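Local coordinates for protein oxalate biosynthetic component 1 (Burkholderia thailandensis, PDB 5IKY) that produces oxalate in quorum sensing-dependent oxalogenesis, as a bifunctional enzyme that joins a serine hydrolase with an unusual oxyanion hole to an additional lyase activity, at residues I115-L120 with T144-L149; R122-D127 with R169-A174; A858-P863 with A977-L982. All coordinates share one frame; numbering follows the deposited sequence.

Contacts 1 and 2 belong to the N-terminal domain of the oxalate biosynthetic component family, contact 3 to the C-terminal α/β hydrolase part. The first two interlock along the chain: 115-120 and 122-127 adjoin, so that helix 117-121 leads into helix 126-138, and their partners 144-149 and 169-174 follow in the same order. Their centres are about 15 Å apart, contact 2 being the more superficial. Contact 3 comes later in the chain, on the opposite side of its centre, about 54 Å from contact 1 and about 66 Å from contact 2 between centres. The first pair thus joins neighbouring helices and loops within one domain, whereas contact 3 joins a helix end to a loop of the hydrolase sheet.

Contact 1: residues I115-L120 with T144-L149; sequences ITRNTL and TEDGSL
Arg-117 lies with its aliphatic stem alongside the turn at Asp-146 and Gly-147, while Ser-148 OG meets the backbone N of the same arginine at the start of its helix. Arg-117 CB lies 3.4 Å from Asp-146 OD1; with CG anti to the backbone N (chi1 168°) and the chain bent at the next bond, CD reaches 3.3 Å from Asp-146 O. Its guanidinium group runs on past the turn and pairs with Glu-121 in a salt bridge; toward Asp-146 the arginine offers methylenes, its charged end staying out of contact with the carboxylate. Gly-147, at a positive phi of 110°, lays its CA alongside the same CD, with its carbonyl O near Arg-117 CB.

Ser-148 OG is doubly used: it accepts from Arg-117 N at 2.9 Å, a rather bent bond, and donates to Asp-146 OD1 at 2.7 Å, reaching the anti side of that oxygen and well out of the carboxylate plane. The aspartate therefore fixes the hydroxyl that receives the helix's first N-H. Beside it, Thr-116 occupies the N-cap position, its OG1 accepting a weak bond from Thr-119 N.

Two backbone bonds, Ile-115 N to Leu-149 O at 2.8 Å and Leu-149 N to Ile-115 O at 3.0 Å, frame the other end. On the apolar side Leu-120 crosses Leu-149 at about a right angle, CD1 to CD1 at 3.9 Å, and Leu-149 also packs against Val-133 and Leu-136 of helix 126-138. Ile-115 and Leu-149 thus form an antiparallel, hydrogen-bonded pair of a β bridge that runs directly into an N-capped helix, in the N-terminal domain.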
ATOM      1  N   ILE A 115     -15.432  21.986  22.171  1.00 59.94           N
ATOM      2  CA  ILE A 115     -14.632  22.923  22.943  1.00 65.44           C
ATOM      3  C   ILE A 115     -13.678  23.631  21.987  1.00 70.82           C
ATOM      4  O   ILE A 115     -12.684  23.052  21.540  1.00 65.78           O
ATOM      5  CB  ILE A 115     -13.851  22.218  24.065  1.00 74.68           C
ATOM      6  CG1 ILE A 115     -14.820  21.500  25.005  1.00 59.82           C
ATOM      7  CG2 ILE A 115     -12.992  23.215  24.829  1.00 67.04           C
ATOM      8  CD1 ILE A 115     -14.146  20.781  26.144  1.00 68.31           C
ATOM      9  N   THR A 116     -14.000  24.879  21.666  1.00 70.79           N
ATOM     10  CA  THR A 116     -13.275  25.622  20.642  1.00 77.91           C
ATOM     11  C   THR A 116     -11.830  25.906  21.031  1.00 79.87           C
ATOM     12  O   THR A 116     -11.488  25.963  22.212  1.00 82.22           O
ATOM     13  CB  THR A 116     -13.965  26.960  20.327  1.00 72.69           C
ATOM     14  OG1 THR A 116     -14.121  27.714  21.536  1.00 86.05           O
ATOM     15  CG2 THR A 116     -15.331  26.719  19.705  1.00 69.10           C
ATOM     16  N   ARG A 117     -10.992  26.083  20.015  1.00 77.25           N
ATOM     17  CA  ARG A 117      -9.586  26.418  20.208  1.00 78.39           C
ATOM     18  C   ARG A 117      -9.437  27.728  20.976  1.00 77.96           C
ATOM     19  O   ARG A 117      -8.555  27.864  21.825  1.00 78.14           O
ATOM     20  CB  ARG A 117      -8.879  26.500  18.853  1.00 77.95           C
ATOM     21  CG  ARG A 117      -7.496  27.122  18.888  1.00 80.75           C
ATOM     22  CD  ARG A 117      -6.596  26.496  17.837  1.00 99.23           C
ATOM     23  NE  ARG A 117      -5.309  27.179  17.733  1.00122.26           N
ATOM     24  CZ  ARG A 117      -4.316  27.041  18.604  1.00131.83           C
ATOM     25  NH1 ARG A 117      -3.178  27.699  18.429  1.00131.71           N
ATOM     26  NH2 ARG A 117      -4.463  26.254  19.660  1.00134.58           N
ATOM     27  N   ASN A 118     -10.311  28.685  20.682  1.00 78.40           N
ATOM     28  CA  ASN A 118     -10.304  29.967  21.375  1.00 85.04           C
ATOM     29  C   ASN A 118     -10.592  29.817  22.867  1.00 88.17           C
ATOM     30  O   ASN A 118     -10.011  30.523  23.692  1.00100.90           O
ATOM     31  CB  ASN A 118     -11.318  30.920  20.741  1.00103.49           C
ATOM     32  CG  ASN A 118     -10.818  31.520  19.442  1.00118.98           C
ATOM     33  OD1 ASN A 118      -9.642  31.860  19.315  1.00132.22           O
ATOM     34  ND2 ASN A 118     -11.712  31.653  18.468  1.00120.09           N
ATOM     35  N   THR A 119     -11.487  28.896  23.209  1.00 77.72           N
ATOM     36  CA  THR A 119     -11.825  28.639  24.606  1.00 78.33           C
ATOM     37  C   THR A 119     -10.622  28.099  25.375  1.00 86.29           C
ATOM     38  O   THR A 119     -10.336  28.538  26.489  1.00 92.41           O
ATOM     39  CB  THR A 119     -12.995  27.644  24.731  1.00 73.02           C
ATOM     40  OG1 THR A 119     -14.163  28.192  24.109  1.00 68.84           O
ATOM     41  CG2 THR A 119     -13.295  27.349  26.194  1.00 65.61           C
ATOM     42  N   LEU A 120      -9.918  27.150  24.768  1.00 80.86           N
ATOM     43  CA  LEU A 120      -8.748  26.546  25.394  1.00 93.60           C
ATOM     44  C   LEU A 120      -7.600  27.543  25.530  1.00 91.43           C
ATOM     45  O   LEU A 120      -6.911  27.573  26.551  1.00 86.60           O
ATOM     46  CB  LEU A 120      -8.285  25.326  24.595  1.00 83.43           C
ATOM     47  CG  LEU A 120      -9.209  24.109  24.633  1.00 82.28           C
ATOM     48  CD1 LEU A 120      -8.758  23.060  23.624  1.00 86.04           C
ATOM     49  CD2 LEU A 120      -9.256  23.527  26.038  1.00 69.62           C
ATOM     50  N   THR A 144     -10.040  18.891  15.806  1.00 62.76           N
ATOM     51  CA  THR A 144     -10.480  19.352  14.497  1.00 63.34           C
ATOM     52  C   THR A 144      -9.310  19.991  13.758  1.00 75.62           C
ATOM     53  O   THR A 144      -8.257  20.234  14.349  1.00 71.78           O
ATOM     54  CB  THR A 144     -11.636  20.361  14.607  1.00 62.60           C
ATOM     55  OG1 THR A 144     -11.155  21.581  15.185  1.00 80.81           O
ATOM     56  CG2 THR A 144     -12.754  19.798  15.474  1.00 59.80           C
ATOM     57  N   GLU A 145      -9.493  20.258  12.468  1.00 83.50           N
ATOM     58  CA  GLU A 145      -8.474  20.945  11.681  1.00 77.80           C
ATOM     59  C   GLU A 145      -8.227  22.328  12.268  1.00 77.99           C
ATOM     60  O   GLU A 145      -7.109  22.845  12.237  1.00 85.05           O
ATOM     61  CB  GLU A 145      -8.898  21.052  10.216  1.00 80.06           C
ATOM     62  N   ASP A 146      -9.289  22.908  12.813  1.00 82.24           N
ATOM     63  CA  ASP A 146      -9.236  24.200  13.484  1.00 81.19           C
ATOM     64  C   ASP A 146      -8.338  24.154  14.719  1.00 81.45           C
ATOM     65  O   ASP A 146      -7.678  25.135  15.057  1.00 83.72           O
ATOM     66  CB  ASP A 146     -10.651  24.639  13.869  1.00 79.89           C
ATOM     67  CG  ASP A 146     -10.665  25.885  14.730  1.00124.62           C
ATOM     68  OD1 ASP A 146     -10.582  25.751  15.970  1.00141.34           O
ATOM     69  OD2 ASP A 146     -10.771  26.996  14.170  1.00145.85           O
ATOM     70  N   GLY A 147      -8.318  23.005  15.388  1.00 85.23           N
ATOM     71  CA  GLY A 147      -7.541  22.847  16.603  1.00 69.99           C
ATOM     72  C   GLY A 147      -8.424  22.739  17.831  1.00 75.92           C
ATOM     73  O   GLY A 147      -7.951  22.851  18.960  1.00 73.77           O
ATOM     74  N   SER A 148      -9.717  22.523  17.605  1.00 78.00           N
ATOM     75  CA  SER A 148     -10.677  22.381  18.693  1.00 58.94           C
ATOM     76  C   SER A 148     -10.868  20.916  19.069  1.00 68.33           C
ATOM     77  O   SER A 148     -10.402  20.021  18.366  1.00 70.46           O
ATOM     78  CB  SER A 148     -12.021  22.997  18.303  1.00 64.15           C
ATOM     79  OG  SER A 148     -11.867  24.349  17.909  1.00 85.28           O
ATOM     80  N   LEU A 149     -11.555  20.679  20.181  1.00 70.19           N
ATOM     81  CA  LEU A 149     -11.868  19.322  20.615  1.00 61.88           C
ATOM     82  C   LEU A 149     -13.353  19.035  20.415  1.00 63.03           C
ATOM     83  O   LEU A 149     -14.202  19.867  20.736  1.00 71.95           O
ATOM     84  CB  LEU A 149     -11.476  19.122  22.080  1.00 55.33           C
ATOM     85  CG  LEU A 149      -9.994  19.318  22.408  1.00 62.02           C
ATOM     86  CD1 LEU A 149      -9.766  19.286  23.911  1.00 60.35           C
ATOM     87  CD2 LEU A 149      -9.145  18.264  21.710  1.00 55.75           C
TER
HETATM   88  O   HOH W   1     -11.856  28.442  17.747  1.00 82.53           O

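Contact 2: residues R122-D127 with R169-A174; sequences RLSSVD and RADNAA
The backbones of Leu-123 and Asn-172 come closest, 5.9 Å between CA atoms, where 122-125 and 171-174 run nearly antiparallel, their end-to-end directions 163° apart. Asp-171 carries the contact. Its carboxylate, swung anti to its own N (chi1 -171°), takes one backbone N-H on each oxygen: Ser-124 N to OD1 at 2.6 Å and Ser-125 N to OD2 at 2.8 Å. Both bonds are almost straight, and both arrive on the syn side, which fixes the rotation of the group. Leu-123 crosses the aspartate obliquely and brings CD2 to 3.5 Å from Asp-171 OD1 and 3.9 Å from Asn-172 CB.

Asn-172 splits its amide between two tasks. OD1 accepts from Ala-174 N at 3.1 Å, forming an Asx turn, while ND2 gives a weak bond to Arg-122 O. Farther along, Arg-122 lays the edge of its guanidinium against Ala-174 CB, NH1 at 3.9 Å.

Ser-125 is itself the N-cap of helix 126-138, its OG accepting from Leu-128 N. The Asp-171 carboxylate sits just ahead of the N-terminal end of that helix, where the helix and two consecutive N-H groups probably stabilise its negative charge without a cationic partner across the contact.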
ATOM      1  N   ARG A 122      -7.718  30.547  26.039  1.00 78.81           N
ATOM      2  CA  ARG A 122      -8.005  31.499  27.106  1.00 82.60           C
ATOM      3  C   ARG A 122      -7.236  31.153  28.374  1.00 88.79           C
ATOM      4  O   ARG A 122      -6.863  32.037  29.146  1.00101.50           O
ATOM      5  CB  ARG A 122      -9.503  31.543  27.406  1.00 79.07           C
ATOM      6  CG  ARG A 122     -10.313  32.387  26.445  1.00 72.26           C
ATOM      7  CD  ARG A 122     -11.702  32.638  27.003  1.00102.43           C
ATOM      8  NE  ARG A 122     -12.413  33.683  26.273  1.00118.81           N
ATOM      9  CZ  ARG A 122     -13.527  34.264  26.706  1.00114.26           C
ATOM     10  NH1 ARG A 122     -14.054  33.903  27.868  1.00115.37           N
ATOM     11  NH2 ARG A 122     -14.113  35.208  25.981  1.00113.32           N
ATOM     12  N   LEU A 123      -7.010  29.862  28.589  1.00 79.68           N
ATOM     13  CA  LEU A 123      -6.258  29.403  29.748  1.00 80.96           C
ATOM     14  C   LEU A 123      -4.805  29.863  29.662  1.00 84.33           C
ATOM     15  O   LEU A 123      -4.182  29.795  28.603  1.00 90.94           O
ATOM     16  CB  LEU A 123      -6.332  27.879  29.869  1.00 83.45           C
ATOM     17  CG  LEU A 123      -7.707  27.307  30.222  1.00 79.69           C
ATOM     18  CD1 LEU A 123      -7.722  25.796  30.059  1.00 82.45           C
ATOM     19  CD2 LEU A 123      -8.099  27.696  31.638  1.00 82.54           C
ATOM     20  N   SER A 124      -4.276  30.341  30.784  1.00 85.51           N
ATOM     21  CA  SER A 124      -2.917  30.864  30.827  1.00 80.90           C
ATOM     22  C   SER A 124      -1.887  29.741  30.818  1.00 84.93           C
ATOM     23  O   SER A 124      -0.970  29.733  29.997  1.00 84.57           O
ATOM     24  CB  SER A 124      -2.720  31.743  32.064  1.00 80.63           C
ATOM     25  OG  SER A 124      -3.741  32.723  32.163  1.00 92.62           O
ATOM     26  N   SER A 125      -2.048  28.794  31.738  1.00 87.89           N
ATOM     27  CA  SER A 125      -1.117  27.679  31.873  1.00 89.14           C
ATOM     28  C   SER A 125      -1.153  26.760  30.658  1.00101.07           C
ATOM     29  O   SER A 125      -2.191  26.185  30.336  1.00121.87           O
ATOM     30  CB  SER A 125      -1.427  26.880  33.139  1.00 84.53           C
ATOM     31  OG  SER A 125      -0.590  25.741  33.246  1.00 90.14           O
ATOM     32  N   VAL A 126      -0.014  26.622  29.987  1.00 97.01           N
ATOM     33  CA  VAL A 126       0.081  25.752  28.821  1.00 84.30           C
ATOM     34  C   VAL A 126       0.116  24.285  29.254  1.00 81.20           C
ATOM     35  O   VAL A 126      -0.273  23.395  28.497  1.00 84.60           O
ATOM     36  CB  VAL A 126       1.327  26.083  27.963  1.00 80.26           C
ATOM     37  CG1 VAL A 126       2.608  25.733  28.707  1.00 91.67           C
ATOM     38  CG2 VAL A 126       1.269  25.362  26.621  1.00 74.13           C
ATOM     39  N   ASP A 127       0.564  24.038  30.481  1.00 72.71           N
ATOM     40  CA  ASP A 127       0.629  22.678  31.001  1.00 77.75           C
ATOM     41  C   ASP A 127      -0.771  22.155  31.296  1.00 89.33           C
ATOM     42  O   ASP A 127      -1.060  20.976  31.086  1.00101.13           O
ATOM     43  CB  ASP A 127       1.496  22.618  32.260  1.00 96.01           C
ATOM     44  CG  ASP A 127       1.624  21.210  32.812  1.00130.37           C
ATOM     45  OD1 ASP A 127       2.227  20.353  32.129  1.00129.24           O
ATOM     46  OD2 ASP A 127       1.125  20.959  33.931  1.00144.08           O
ATOM     47  N   ARG A 169     -10.696  26.694  37.255  1.00 87.27           N
ATOM     48  CA  ARG A 169     -11.331  27.839  37.900  1.00 93.11           C
ATOM     49  C   ARG A 169     -10.302  28.874  38.342  1.00102.19           C
ATOM     50  O   ARG A 169     -10.544  30.078  38.260  1.00 94.15           O
ATOM     51  CB  ARG A 169     -12.159  27.386  39.103  1.00 84.69           C
ATOM     52  CG  ARG A 169     -13.208  28.398  39.539  1.00 87.16           C
ATOM     53  CD  ARG A 169     -13.768  28.067  40.913  1.00 91.88           C
ATOM     54  NE  ARG A 169     -14.210  26.678  41.011  1.00 97.06           N
ATOM     55  CZ  ARG A 169     -15.423  26.254  40.674  1.00 94.55           C
ATOM     56  NH1 ARG A 169     -15.735  24.970  40.799  1.00 93.55           N
ATOM     57  NH2 ARG A 169     -16.325  27.111  40.212  1.00 87.27           N
ATOM     58  N   ALA A 170      -9.155  28.396  38.815  1.00 98.53           N
ATOM     59  CA  ALA A 170      -8.090  29.276  39.282  1.00 80.43           C
ATOM     60  C   ALA A 170      -7.425  30.005  38.119  1.00 92.00           C
ATOM     61  O   ALA A 170      -7.254  31.224  38.159  1.00109.54           O
ATOM     62  CB  ALA A 170      -7.058  28.484  40.070  1.00 79.36           C
ATOM     63  N   ASP A 171      -7.050  29.252  37.087  1.00 91.89           N
ATOM     64  CA  ASP A 171      -6.440  29.831  35.893  1.00 97.07           C
ATOM     65  C   ASP A 171      -7.406  30.791  35.213  1.00 92.35           C
ATOM     66  O   ASP A 171      -7.059  31.935  34.919  1.00 99.08           O
ATOM     67  CB  ASP A 171      -6.016  28.734  34.913  1.00 98.00           C
ATOM     68  CG  ASP A 171      -5.181  29.267  33.763  1.00104.64           C
ATOM     69  OD1 ASP A 171      -5.742  29.961  32.889  1.00106.02           O
ATOM     70  OD2 ASP A 171      -3.966  28.977  33.723  1.00105.56           O
ATOM     71  N   ASN A 172      -8.619  30.317  34.959  1.00 95.98           N
ATOM     72  CA  ASN A 172      -9.631  31.148  34.326  1.00 99.61           C
ATOM     73  C   ASN A 172     -11.035  30.633  34.646  1.00100.70           C
ATOM     74  O   ASN A 172     -11.523  29.692  34.009  1.00104.93           O
ATOM     75  CB  ASN A 172      -9.409  31.201  32.810  1.00 95.99           C
ATOM     76  CG  ASN A 172     -10.041  32.424  32.169  1.00 85.53           C
ATOM     77  OD1 ASN A 172     -11.099  32.888  32.589  1.00 90.26           O
ATOM     78  ND2 ASN A 172      -9.390  32.951  31.140  1.00 93.92           N
ATOM     79  N   ALA A 173     -11.674  31.256  35.636  1.00109.70           N
ATOM     80  CA  ALA A 173     -13.006  30.862  36.069  1.00105.55           C
ATOM     81  C   ALA A 173     -14.071  31.103  34.974  1.00101.55           C
ATOM     82  O   ALA A 173     -15.220  30.717  35.137  1.00108.41           O
ATOM     83  CB  ALA A 173     -13.374  31.586  37.359  1.00115.81           C
ATOM     84  N   ALA A 174     -13.689  31.726  33.860  1.00 96.97           N
ATOM     85  CA  ALA A 174     -14.489  31.664  32.644  1.00 87.46           C
ATOM     86  C   ALA A 174     -14.416  30.225  32.156  1.00107.83           C
ATOM     87  O   ALA A 174     -15.092  29.375  32.726  1.00128.14           O
ATOM     88  CB  ALA A 174     -13.988  32.659  31.583  1.00 87.29           C
TER
HETATM   89  O   HOH W   2      -6.351  32.796  32.648  1.00 93.20           O

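Contact 3: residues A858-P863 with A977-L982; sequences ALNADP and AADIHL
Asn-860 (chi1 -82°) and His-981 (chi1 -54°) both turn CG to the side of their backbone N, anti to the carbonyl carbon, and this carries the amide and the imidazole across to the facing segment. The asparagine OD1 accepts from Asp-979 N at 3.0 Å, with the donor tilted from the carbonyl plane. Its amide then lies flat on the Asp-979 carboxylate: the side chains cross at about a right angle, but the two planes are only 9° apart and stacked, with Asn-860 CG 3.6 Å from Asp-979 OD2. ND2 comes near that oxygen too, at too poor an angle to bond; it donates instead to Gly-1003 O, while Asp-979 OD2 is paired with Thr-1005 OG1.

In the α/β hydrolase fold this joins the C-terminal end of helix 849-860 to the loop after strand 969-976, an interior strand of the mixed sheet. Helix 937-955 lines the same region, Ala-939 packing on both Leu-859 and Ala-978.

The imidazole comes edge-on to the carbonyls that end the helix. Leu-859 O, the acceptor of Asp-862 N at 3.2 Å, lies near the ring plane, 3.2 Å from His-981 NE2 and 3.3 Å from CE1. Asp-862 O approaches His-981 CE1 obliquely at 3.7 Å. Trp-984 stacks on the histidine ring, and Gln-942 accepts from His-981 N and donates to Asp-979 O, bracing the loop backbone on both sides of Ile-980.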
ATOM      1  N   ALA A 858      11.205  -5.137 -26.251  1.00 64.50           N
ATOM      2  CA  ALA A 858      12.408  -5.086 -27.073  1.00 63.72           C
ATOM      3  C   ALA A 858      12.740  -3.641 -27.428  1.00 65.10           C
ATOM      4  O   ALA A 858      13.909  -3.269 -27.530  1.00 60.64           O
ATOM      5  CB  ALA A 858      12.234  -5.921 -28.331  1.00 55.51           C
ATOM      6  N   LEU A 859      11.702  -2.832 -27.613  1.00 67.63           N
ATOM      7  CA  LEU A 859      11.878  -1.412 -27.889  1.00 69.46           C
ATOM      8  C   LEU A 859      12.460  -0.716 -26.667  1.00 69.01           C
ATOM      9  O   LEU A 859      13.316   0.162 -26.787  1.00 72.96           O
ATOM     10  CB  LEU A 859      10.550  -0.767 -28.288  1.00 69.84           C
ATOM     11  CG  LEU A 859      10.628   0.683 -28.771  1.00 63.14           C
ATOM     12  CD1 LEU A 859      11.467   0.777 -30.034  1.00 59.83           C
ATOM     13  CD2 LEU A 859       9.238   1.252 -29.001  1.00 67.27           C
ATOM     14  N   ASN A 860      11.986  -1.115 -25.490  1.00 64.57           N
ATOM     15  CA  ASN A 860      12.527  -0.621 -24.227  1.00 59.65           C
ATOM     16  C   ASN A 860      14.027  -0.862 -24.110  1.00 66.82           C
ATOM     17  O   ASN A 860      14.762  -0.022 -23.588  1.00 65.97           O
ATOM     18  CB  ASN A 860      11.820  -1.286 -23.044  1.00 63.54           C
ATOM     19  CG  ASN A 860      10.494  -0.637 -22.705  1.00 56.35           C
ATOM     20  OD1 ASN A 860       9.984   0.200 -23.449  1.00 74.28           O
ATOM     21  ND2 ASN A 860       9.926  -1.028 -21.572  1.00 57.07           N
ATOM     22  N   ALA A 861      14.470  -2.018 -24.599  1.00 68.67           N
ATOM     23  CA  ALA A 861      15.857  -2.448 -24.445  1.00 67.57           C
ATOM     24  C   ALA A 861      16.745  -1.946 -25.575  1.00 66.37           C
ATOM     25  O   ALA A 861      17.911  -2.327 -25.671  1.00 84.24           O
ATOM     26  CB  ALA A 861      15.927  -3.964 -24.358  1.00 62.34           C
ATOM     27  N   ASP A 862      16.190  -1.093 -26.429  1.00 69.44           N
ATOM     28  CA  ASP A 862      16.936  -0.537 -27.550  1.00 76.37           C
ATOM     29  C   ASP A 862      17.535   0.818 -27.174  1.00 87.61           C
ATOM     30  O   ASP A 862      16.809   1.798 -27.016  1.00 97.65           O
ATOM     31  CB  ASP A 862      16.031  -0.405 -28.776  1.00 83.47           C
ATOM     32  CG  ASP A 862      16.807  -0.165 -30.055  1.00 96.05           C
ATOM     33  OD1 ASP A 862      17.990  -0.564 -30.125  1.00 96.05           O
ATOM     34  OD2 ASP A 862      16.227   0.420 -30.995  1.00 90.09           O
ATOM     35  N   PRO A 863      18.867   0.872 -27.022  1.00 93.35           N
ATOM     36  CA  PRO A 863      19.565   2.098 -26.614  1.00 85.93           C
ATOM     37  C   PRO A 863      19.566   3.173 -27.703  1.00 96.08           C
ATOM     38  O   PRO A 863      19.368   4.349 -27.400  1.00109.81           O
ATOM     39  CB  PRO A 863      20.986   1.608 -26.328  1.00 87.83           C
ATOM     40  CG  PRO A 863      21.146   0.406 -27.191  1.00 94.99           C
ATOM     41  CD  PRO A 863      19.798  -0.252 -27.228  1.00 93.43           C
ATOM     42  N   ALA A 977       2.209   1.780 -22.097  1.00 59.20           N
ATOM     43  CA  ALA A 977       2.694   0.466 -21.690  1.00 65.31           C
ATOM     44  C   ALA A 977       4.131   0.227 -22.143  1.00 64.03           C
ATOM     45  O   ALA A 977       4.640  -0.892 -22.070  1.00 67.54           O
ATOM     46  CB  ALA A 977       1.782  -0.620 -22.234  1.00 53.61           C
ATOM     47  N   ALA A 978       4.780   1.288 -22.612  1.00 61.89           N
ATOM     48  CA  ALA A 978       6.169   1.214 -23.042  1.00 67.20           C
ATOM     49  C   ALA A 978       6.899   2.487 -22.639  1.00 68.29           C
ATOM     50  O   ALA A 978       6.280   3.539 -22.483  1.00 69.91           O
ATOM     51  CB  ALA A 978       6.257   0.995 -24.547  1.00 55.14           C
ATOM     52  N   ASP A 979       8.213   2.387 -22.466  1.00 64.96           N
ATOM     53  CA  ASP A 979       9.016   3.538 -22.076  1.00 53.49           C
ATOM     54  C   ASP A 979       9.038   4.600 -23.163  1.00 72.97           C
ATOM     55  O   ASP A 979       9.090   4.288 -24.353  1.00 62.00           O
ATOM     56  CB  ASP A 979      10.449   3.114 -21.748  1.00 55.86           C
ATOM     57  CG  ASP A 979      10.562   2.428 -20.402  1.00 72.57           C
ATOM     58  OD1 ASP A 979       9.685   2.651 -19.541  1.00 73.95           O
ATOM     59  OD2 ASP A 979      11.540   1.676 -20.201  1.00 76.68           O
ATOM     60  N   ILE A 980       8.988   5.860 -22.746  1.00 74.58           N
ATOM     61  CA  ILE A 980       9.164   6.973 -23.666  1.00 73.57           C
ATOM     62  C   ILE A 980      10.621   7.406 -23.653  1.00 73.98           C
ATOM     63  O   ILE A 980      11.100   7.980 -22.674  1.00 71.43           O
ATOM     64  CB  ILE A 980       8.270   8.169 -23.305  1.00 77.66           C
ATOM     65  CG1 ILE A 980       6.796   7.762 -23.328  1.00 74.93           C
ATOM     66  CG2 ILE A 980       8.520   9.323 -24.265  1.00 68.86           C
ATOM     67  CD1 ILE A 980       5.850   8.884 -22.960  1.00 58.13           C
ATOM     68  N   HIS A 981      11.329   7.112 -24.736  1.00 73.81           N
ATOM     69  CA  HIS A 981      12.734   7.477 -24.842  1.00 74.61           C
ATOM     70  C   HIS A 981      12.859   8.984 -25.006  1.00 82.90           C
ATOM     71  O   HIS A 981      12.733   9.517 -26.109  1.00 92.24           O
ATOM     72  CB  HIS A 981      13.391   6.742 -26.004  1.00 72.67           C
ATOM     73  CG  HIS A 981      13.224   5.255 -25.944  1.00 71.96           C
ATOM     74  ND1 HIS A 981      14.190   4.418 -25.427  1.00 72.66           N
ATOM     75  CD2 HIS A 981      12.199   4.458 -26.324  1.00 77.16           C
ATOM     76  CE1 HIS A 981      13.767   3.169 -25.497  1.00 77.35           C
ATOM     77  NE2 HIS A 981      12.562   3.165 -26.037  1.00 80.11           N
ATOM     78  N   LEU A 982      13.106   9.658 -23.889  1.00 80.07           N
ATOM     79  CA  LEU A 982      13.096  11.113 -23.829  1.00 78.08           C
ATOM     80  C   LEU A 982      14.170  11.758 -24.704  1.00 81.23           C
ATOM     81  O   LEU A 982      13.969  12.848 -25.236  1.00 88.18           O
ATOM     82  CB  LEU A 982      13.262  11.566 -22.375  1.00 70.21           C
ATOM     83  CG  LEU A 982      13.240  13.066 -22.089  1.00 81.92           C
ATOM     84  CD1 LEU A 982      12.008  13.711 -22.699  1.00 87.97           C
ATOM     85  CD2 LEU A 982      13.286  13.309 -20.591  1.00 75.89           C
TER